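Local coordinates for protein K7 (Vaccinia virus WR, PDB 3JRV), which binds the host DEAD-box RNA helicase DDX3 and, as a Bcl-2-like virulence factor, blocks innate signalling that leads to IRF3 and NF-kappa-B activation, at residues I34-H39 / K45-C50; F12-D17 / R23-D28; E75-M80 / A106-H111. All coordinates share one frame; numbering follows the deposited sequence. Where two conformers were deposited one is given.

Contact 1: residues I34-H39 / K45-C50; sequences ITWRNH and KDITSC
An Asx turn and a type I beta turn shape the loop that meets the outer end of the Trp36 indole, where Ile47 and Cys50 touch its six-membered ring. The Trp36 CH2 carbon lies 3.6 Å from Ile47 O, and this carbonyl oxygen sits at the ring edge, near the ring plane. The side chain of Ile47 crosses the indole at about a right angle and brings CG1 to 3.9 Å from CH2. Cys50 adds an oblique sulfur-aromatic contact, with SG 5.0 Å from the centroid of the six-membered ring and 51° off its normal. With CG anti to the backbone N (chi1 -179°), the indole is directed off helix 26-42 toward the loop. In this Bcl-2-like helical fold the segment 45-50 belongs to the loop that leads from helix 26-42 to helix 52-58. Asp46 and Ser49 are the ends of the beta turn. Within it Asp46 OD1 accepts two bonds from one face of its carboxylate plane: from Thr48 N, at 2.9 Å, and from the Thr48 OG1 hydroxyl, at 2.7 Å. One water bridges the segments, though only weakly on the helix side. It donates to Asp46 O at 2.8 Å and to Ser49 O, and takes a weak bond from Trp36 NE1, in the indole plane. Tyr54 of helix 52-58 meets the Trp36 ring edge-to-face. At the other end of the contact the His39 ring lies obliquely against the aliphatic part of Lys45, with ND1 4.4 Å from CG.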
# COMPACT_ATOMS: atom_id res chain seq x y z
N ILE A 34 0.72 -2.52 -2.55
CA ILE A 34 0.40 -1.23 -3.17
C ILE A 34 0.38 -1.37 -4.71
O ILE A 34 -0.52 -0.83 -5.40
CB ILE A 34 1.41 -0.14 -2.71
CG1 ILE A 34 1.24 0.12 -1.19
CG2 ILE A 34 1.26 1.13 -3.60
CD1 ILE A 34 -0.19 0.53 -0.78
N THR A 35 1.30 -2.16 -5.25
CA THR A 35 1.23 -2.45 -6.70
C THR A 35 -0.05 -3.22 -7.08
O THR A 35 -0.76 -2.90 -8.03
CB THR A 35 2.43 -3.25 -7.13
OG1 THR A 35 3.60 -2.44 -6.98
CG2 THR A 35 2.25 -3.74 -8.59
N TRP A 36 -0.40 -4.21 -6.27
CA TRP A 36 -1.57 -5.02 -6.55
C TRP A 36 -2.86 -4.17 -6.62
O TRP A 36 -3.73 -4.44 -7.45
CB TRP A 36 -1.68 -6.12 -5.47
CG TRP A 36 -2.86 -7.04 -5.68
CD1 TRP A 36 -2.90 -8.17 -6.49
CD2 TRP A 36 -4.12 -7.00 -5.00
NE1 TRP A 36 -4.12 -8.80 -6.37
CE2 TRP A 36 -4.89 -8.11 -5.46
CE3 TRP A 36 -4.67 -6.16 -4.01
CZ2 TRP A 36 -6.18 -8.39 -4.97
CZ3 TRP A 36 -5.97 -6.42 -3.53
CH2 TRP A 36 -6.71 -7.53 -4.01
N ARG A 37 -3.02 -3.16 -5.75
CA ARG A 37 -4.26 -2.35 -5.79
C ARG A 37 -4.38 -1.60 -7.14
O ARG A 37 -5.48 -1.24 -7.52
CB ARG A 37 -4.27 -1.32 -4.63
CG ARG A 37 -4.43 -2.06 -3.24
CD ARG A 37 -5.80 -2.76 -3.11
NE ARG A 37 -6.92 -1.81 -3.24
CZ ARG A 37 -7.45 -1.09 -2.24
NH1 ARG A 37 -6.93 -1.13 -1.01
NH2 ARG A 37 -8.46 -0.24 -2.48
N ASN A 38 -3.26 -1.35 -7.82
CA ASN A 38 -3.29 -0.79 -9.21
C ASN A 38 -3.55 -1.91 -10.22
O ASN A 38 -4.44 -1.83 -11.08
CB ASN A 38 -1.95 -0.12 -9.51
CG ASN A 38 -1.88 0.43 -10.91
OD1 ASN A 38 -1.36 -0.24 -11.82
ND2 ASN A 38 -2.40 1.62 -11.11
N HIS A 39 -2.73 -2.95 -10.12
CA HIS A 39 -2.73 -4.06 -11.09
C HIS A 39 -4.08 -4.74 -11.21
O HIS A 39 -4.51 -5.10 -12.32
CB HIS A 39 -1.66 -5.06 -10.65
CG HIS A 39 -1.38 -6.14 -11.65
ND1 HIS A 39 -2.12 -7.30 -11.70
CD2 HIS A 39 -0.36 -6.28 -12.53
CE1 HIS A 39 -1.60 -8.10 -12.63
NE2 HIS A 39 -0.50 -7.53 -13.10
N LYS A 45 -8.41 -8.09 -12.65
CA LYS A 45 -8.27 -9.32 -11.92
C LYS A 45 -9.30 -9.26 -10.80
O LYS A 45 -9.91 -8.20 -10.54
CB LYS A 45 -6.82 -9.43 -11.43
CG LYS A 45 -5.82 -9.58 -12.56
CD LYS A 45 -6.14 -10.84 -13.32
CE LYS A 45 -4.98 -11.25 -14.21
NZ LYS A 45 -5.37 -12.42 -15.05
N ASP A 46 -9.64 -10.39 -10.20
CA ASP A 46 -10.72 -10.42 -9.23
C ASP A 46 -10.17 -9.88 -7.89
O ASP A 46 -9.30 -10.52 -7.26
CB ASP A 46 -11.21 -11.87 -9.12
CG ASP A 46 -12.49 -12.02 -8.29
OD1 ASP A 46 -12.72 -11.15 -7.42
OD2 ASP A 46 -13.23 -13.02 -8.51
N ILE A 47 -10.71 -8.77 -7.44
CA ILE A 47 -10.24 -8.13 -6.20
C ILE A 47 -10.58 -8.98 -4.96
O ILE A 47 -10.05 -8.74 -3.86
CB ILE A 47 -10.87 -6.74 -6.05
CG1 ILE A 47 -10.10 -5.91 -5.00
CG2 ILE A 47 -12.40 -6.84 -5.87
CD1 ILE A 47 -10.13 -4.41 -5.22
N THR A 48 -11.50 -9.93 -5.12
CA THR A 48 -11.87 -10.82 -4.00
C THR A 48 -10.96 -12.05 -3.89
O THR A 48 -11.01 -12.77 -2.90
CB THR A 48 -13.33 -11.35 -4.11
OG1 THR A 48 -13.44 -12.34 -5.14
CG2 THR A 48 -14.34 -10.24 -4.33
N SER A 49 -10.12 -12.28 -4.89
CA SER A 49 -9.30 -13.49 -4.91
C SER A 49 -7.98 -13.18 -4.22
O SER A 49 -6.91 -13.01 -4.86
CB SER A 49 -9.09 -13.97 -6.35
OG SER A 49 -10.31 -14.44 -6.92
N CYS A 50 -8.06 -13.02 -2.90
CA CYS A 50 -6.88 -12.74 -2.10
C CYS A 50 -7.13 -13.28 -0.70
O CYS A 50 -8.25 -13.66 -0.35
CB CYS A 50 -6.57 -11.23 -2.07
SG CYS A 50 -7.78 -10.23 -1.27
O HOH W 1 -6.59 -11.15 -7.16

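Contact 2: residues F12-D17 / R23-D28; sequences FYFVDD and RDSIID
The phenyl ring of Phe14 meets Ser25 O and Asp28 CB obliquely through its outer end. Its CZ atom is 3.9 Å from the backbone oxygen Ser25 O. The methylene Ser25 CB lies close to CZ as well and 4.0 Å from the neighbouring ring atom CE1. On the other flank Phe14 CE2 comes within 4.1 Å of Asp28 CB. The planes of the ring and of the Asp28 carboxylate are 35° apart. The ring is directed at the 23-28 segment with CG anti to its own carbonyl carbon (chi1 -62°), and the backbones stay well separated: the nearest pair of CA atoms, those of Phe14 and Asp28, is 9.1 Å apart. Phe14 is the first residue of a type I beta turn that ends at Asp17, closed by a bond from Asp17 N to Phe14 O of 3.0 Å. The turn belongs to the N-terminal loop of the Bcl-2-like fold. On the partner side, a short 3-10 segment, 23-25, leads into helix 26-42, with Ile26 N bonded to Arg23 O. The loop thus sets an aromatic side chain against the start of helix 26-42. Glu32 on that helix accepts bonds from the backbone N atoms of Tyr13 and Phe14, and Leu29 also touches the Phe14 ring. The polar end of Asp28 is engaged outside the two segments, where OD1 forms a salt bridge with a basic side chain of the bound DDX3 peptide.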
# COMPACT_ATOMS: atom_id res chain seq x y z
N PHE A 12 2.64 -11.81 -7.58
CA PHE A 12 2.30 -11.33 -6.25
C PHE A 12 2.41 -12.48 -5.27
O PHE A 12 1.56 -13.36 -5.25
CB PHE A 12 0.87 -10.76 -6.29
CG PHE A 12 0.75 -9.61 -7.21
CD1 PHE A 12 1.03 -8.34 -6.75
CD2 PHE A 12 0.42 -9.78 -8.55
CE1 PHE A 12 1.00 -7.24 -7.56
CE2 PHE A 12 0.36 -8.66 -9.39
CZ PHE A 12 0.70 -7.39 -8.90
N TYR A 13 3.53 -12.51 -4.55
CA TYR A 13 3.87 -13.64 -3.71
C TYR A 13 3.01 -13.76 -2.47
O TYR A 13 2.90 -14.88 -1.91
CB TYR A 13 5.32 -13.51 -3.28
CG TYR A 13 6.26 -13.66 -4.45
CD1 TYR A 13 6.61 -14.93 -4.94
CD2 TYR A 13 6.78 -12.53 -5.07
CE1 TYR A 13 7.44 -15.04 -6.04
CE2 TYR A 13 7.65 -12.64 -6.14
CZ TYR A 13 7.98 -13.89 -6.61
OH TYR A 13 8.82 -13.98 -7.71
N PHE A 14 2.39 -12.66 -2.03
CA PHE A 14 1.62 -12.72 -0.79
C PHE A 14 0.11 -12.73 -0.98
O PHE A 14 -0.65 -12.77 0.02
CB PHE A 14 1.97 -11.52 0.10
CG PHE A 14 3.41 -11.46 0.54
CD1 PHE A 14 3.81 -12.03 1.75
CD2 PHE A 14 4.36 -10.80 -0.24
CE1 PHE A 14 5.16 -11.92 2.18
CE2 PHE A 14 5.69 -10.71 0.16
CZ PHE A 14 6.10 -11.30 1.34
N VAL A 15 -0.33 -12.66 -2.24
CA VAL A 15 -1.75 -12.43 -2.55
C VAL A 15 -2.72 -13.43 -1.92
O VAL A 15 -3.83 -13.01 -1.56
CB VAL A 15 -1.97 -12.33 -4.07
CG1 VAL A 15 -1.65 -13.66 -4.79
CG2 VAL A 15 -3.41 -11.90 -4.40
N ASP A 16 -2.32 -14.70 -1.76
CA ASP A 16 -3.18 -15.70 -1.17
C ASP A 16 -2.84 -16.08 0.29
O ASP A 16 -3.48 -16.98 0.86
CB ASP A 16 -3.22 -16.95 -2.07
CG ASP A 16 -4.00 -16.69 -3.32
OD1 ASP A 16 -5.11 -16.13 -3.21
OD2 ASP A 16 -3.51 -17.05 -4.41
N ASP A 17 -1.91 -15.33 0.89
CA ASP A 17 -1.44 -15.69 2.25
C ASP A 17 -2.49 -15.24 3.30
O ASP A 17 -3.15 -14.20 3.14
CB ASP A 17 -0.11 -15.00 2.57
CG ASP A 17 1.05 -15.52 1.75
OD1 ASP A 17 0.89 -16.45 0.92
OD2 ASP A 17 2.16 -15.00 1.96
N ARG A 23 9.45 -10.43 10.03
CA ARG A 23 9.55 -8.99 9.85
C ARG A 23 10.35 -8.61 8.61
O ARG A 23 10.12 -7.54 8.03
CB ARG A 23 10.05 -8.28 11.14
CG ARG A 23 11.50 -8.44 11.40
CD ARG A 23 11.86 -7.86 12.77
NE ARG A 23 11.67 -6.42 12.86
CZ ARG A 23 12.42 -5.51 12.23
NH1 ARG A 23 13.41 -5.90 11.43
NH2 ARG A 23 12.17 -4.20 12.38
N ASP A 24 11.21 -9.52 8.14
CA ASP A 24 12.04 -9.20 6.99
C ASP A 24 11.24 -9.28 5.68
O ASP A 24 11.79 -8.99 4.62
CB ASP A 24 13.28 -10.11 6.91
CG ASP A 24 14.36 -9.73 7.96
OD1 ASP A 24 14.34 -8.61 8.56
OD2 ASP A 24 15.21 -10.62 8.21
N SER A 25 9.97 -9.66 5.78
CA SER A 25 9.09 -9.70 4.60
C SER A 25 8.14 -8.51 4.53
O SER A 25 7.41 -8.38 3.56
CB SER A 25 8.29 -11.01 4.57
OG SER A 25 9.17 -12.07 4.30
N ILE A 26 8.15 -7.66 5.55
CA ILE A 26 7.14 -6.63 5.67
C ILE A 26 7.25 -5.58 4.56
O ILE A 26 6.23 -5.20 3.96
CB ILE A 26 7.16 -5.97 7.08
CG1 ILE A 26 6.55 -6.91 8.11
CG2 ILE A 26 6.40 -4.63 7.09
CD1 ILE A 26 5.01 -7.05 8.06
N ILE A 27 8.46 -5.12 4.27
CA ILE A 27 8.64 -4.13 3.18
C ILE A 27 8.20 -4.72 1.84
O ILE A 27 7.50 -4.05 1.05
CB ILE A 27 10.09 -3.59 3.13
CG1 ILE A 27 10.31 -2.73 4.37
CG2 ILE A 27 10.33 -2.74 1.85
CD1 ILE A 27 11.72 -2.13 4.50
N ASP A 28 8.61 -5.96 1.58
CA ASP A 28 8.21 -6.61 0.32
C ASP A 28 6.70 -6.70 0.23
O ASP A 28 6.11 -6.49 -0.86
CB ASP A 28 8.80 -8.02 0.21
CG ASP A 28 10.31 -8.02 0.02
OD1 ASP A 28 10.89 -7.07 -0.56
OD2 ASP A 28 10.94 -8.96 0.55

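Contact 3: residues E75-M80 / A106-H111; sequences EIVEAM and AKITEH
This is an apolar helix-helix contact in the Bcl-2-like bundle, where the last turns of helix 70-80 pack across helix 95-114 through Val77, Met80, Ile108 and His111. The local axes approach to 9.7 Å and cross at -61°. The backbones come nearest at Val77 and Ile108, whose CA atoms are 5.5 Å apart. Val77 uses its two methyl groups on two different partners. CG2 reaches 3.7 Å from Ile108 CG1, and the two side chains slide past each other in opposite directions. CG1 is anti to the backbone N (chi1 170°), which turns it to the other neighbour. There it meets the His111 ring obliquely, 3.5 Å from CD2 and almost as near to CG. One turn further along the helix, Met80, present as selenomethionine, crosses Ile108 at about a right angle. Its CG lies 3.8 Å from Ile108 CD1 and 4.0 Å from Ile108 CG2. Beyond CG the Met80 chain bends at its next two torsions and its selenium end leads away from Ile108. Leu125, in a loop, touches both Met80 and Ile108, and Trp112 of helix 95-114 touches Met80. On the same helix Thr109 instead bonds through OG1 to Ile34 O, and Glu110 OE2 forms a salt bridge with Arg37, so helix 95-114 is tied to helix 26-42 partly by polar groups. Toward helix 70-80 its contact rests on hydrocarbon groups and the histidine ring, which suggests that between these two segments shape fit and the burial of Val77 and Ile108, rather than directed bonds, probably provide the hold.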
# COMPACT_ATOMS: atom_id res chain seq x y z
N GLU A 75 -8.37 15.23 -2.16
CA GLU A 75 -7.35 16.28 -2.34
C GLU A 75 -5.94 15.70 -2.46
O GLU A 75 -5.21 16.04 -3.39
CB GLU A 75 -7.42 17.29 -1.18
CG GLU A 75 -6.66 18.58 -1.38
CD GLU A 75 -6.59 19.39 -0.10
OE1 GLU A 75 -7.63 19.47 0.60
OE2 GLU A 75 -5.49 19.89 0.24
N ILE A 76 -5.55 14.85 -1.52
CA ILE A 76 -4.20 14.25 -1.52
C ILE A 76 -3.97 13.45 -2.82
O ILE A 76 -2.87 13.50 -3.41
CB ILE A 76 -4.01 13.32 -0.29
CG1 ILE A 76 -3.97 14.16 0.99
CG2 ILE A 76 -2.72 12.47 -0.41
CD1 ILE A 76 -4.11 13.35 2.29
N VAL A 77 -4.99 12.74 -3.28
CA VAL A 77 -4.86 11.91 -4.48
C VAL A 77 -4.67 12.76 -5.73
O VAL A 77 -3.79 12.49 -6.56
CB VAL A 77 -6.05 10.95 -4.66
CG1 VAL A 77 -5.98 10.32 -6.02
CG2 VAL A 77 -6.02 9.84 -3.60
N GLU A 78 -5.47 13.82 -5.84
CA GLU A 78 -5.27 14.85 -6.85
C GLU A 78 -3.84 15.41 -6.82
O GLU A 78 -3.21 15.54 -7.86
CB GLU A 78 -6.32 15.95 -6.69
N ALA A 79 -3.31 15.70 -5.63
CA ALA A 79 -1.98 16.30 -5.51
C ALA A 79 -0.86 15.37 -5.96
O ALA A 79 0.11 15.77 -6.62
CB ALA A 79 -1.72 16.77 -4.08
N MSE A 80 -0.95 14.11 -5.52
CA MSE A 80 0.04 13.12 -5.90
C MSE A 80 -0.01 12.77 -7.40
O MSE A 80 0.99 12.37 -7.99
CB MSE A 80 -0.12 11.89 -5.01
CG MSE A 80 0.87 10.80 -5.28
SE MSE A 80 2.70 11.30 -4.84
CE MSE A 80 3.47 10.69 -6.53
N ALA A 106 -2.56 3.06 -1.16
CA ALA A 106 -3.44 2.12 -1.89
C ALA A 106 -4.51 2.90 -2.66
O ALA A 106 -4.86 2.54 -3.80
CB ALA A 106 -4.11 1.15 -0.93
N LYS A 107 -5.09 3.92 -2.02
CA LYS A 107 -6.11 4.72 -2.72
C LYS A 107 -5.52 5.37 -3.95
O LYS A 107 -6.22 5.48 -4.98
CB LYS A 107 -6.77 5.75 -1.79
CG LYS A 107 -7.69 5.06 -0.78
CD LYS A 107 -9.06 4.70 -1.33
CE LYS A 107 -10.13 5.71 -0.91
NZ LYS A 107 -11.43 5.04 -0.61
N ILE A 108 -4.29 5.86 -3.85
CA ILE A 108 -3.67 6.56 -4.98
C ILE A 108 -3.44 5.56 -6.13
O ILE A 108 -3.80 5.84 -7.27
CB ILE A 108 -2.34 7.18 -4.59
CG1 ILE A 108 -2.59 8.36 -3.64
CG2 ILE A 108 -1.54 7.62 -5.84
CD1 ILE A 108 -1.34 8.76 -2.89
N THR A 109 -2.81 4.41 -5.85
CA THR A 109 -2.52 3.50 -6.97
C THR A 109 -3.80 2.86 -7.53
O THR A 109 -3.88 2.60 -8.74
CB THR A 109 -1.48 2.44 -6.61
OG1 THR A 109 -2.04 1.54 -5.64
CG2 THR A 109 -0.23 3.14 -6.07
N GLU A 110 -4.82 2.63 -6.71
CA GLU A 110 -6.14 2.20 -7.20
C GLU A 110 -6.74 3.28 -8.10
O GLU A 110 -7.26 2.98 -9.20
CB GLU A 110 -7.08 1.98 -6.02
CG GLU A 110 -8.49 1.71 -6.46
CD GLU A 110 -9.39 1.40 -5.31
OE1 GLU A 110 -9.77 2.34 -4.60
OE2 GLU A 110 -9.71 0.20 -5.13
N HIS A 111 -6.64 4.54 -7.66
CA HIS A 111 -7.25 5.64 -8.41
C HIS A 111 -6.59 5.71 -9.79
O HIS A 111 -7.28 5.88 -10.82
CB HIS A 111 -7.06 6.97 -7.65
CG HIS A 111 -7.58 8.16 -8.40
ND1 HIS A 111 -8.93 8.40 -8.53
CD2 HIS A 111 -6.95 9.11 -9.12
CE1 HIS A 111 -9.12 9.45 -9.31
NE2 HIS A 111 -7.93 9.91 -9.68

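Contacts 1 and 2 share helix 26-42, contact 1 using its later turns and contact 2 its start. They touch directly, with Cys50 CB 3.3 Å from Val15 O and Trp36 CA 3.5 Å from Phe12 CE1; their centres are 14 Å apart. Contacts 1 and 3 are joined by polar groups: Asn38 ND2 lies 3.0 Å from Thr109 O, a probable hydrogen bond. Contacts 2 and 3 do not touch and lie on opposite sides of the chain's centre, about 23 Å between centres. The bound DDX3 peptide reaches all three: aromatic peptide side chains pack on Ile34, Thr35, Asn38 and Thr109, and a basic one packs on Ile27 of contact 2.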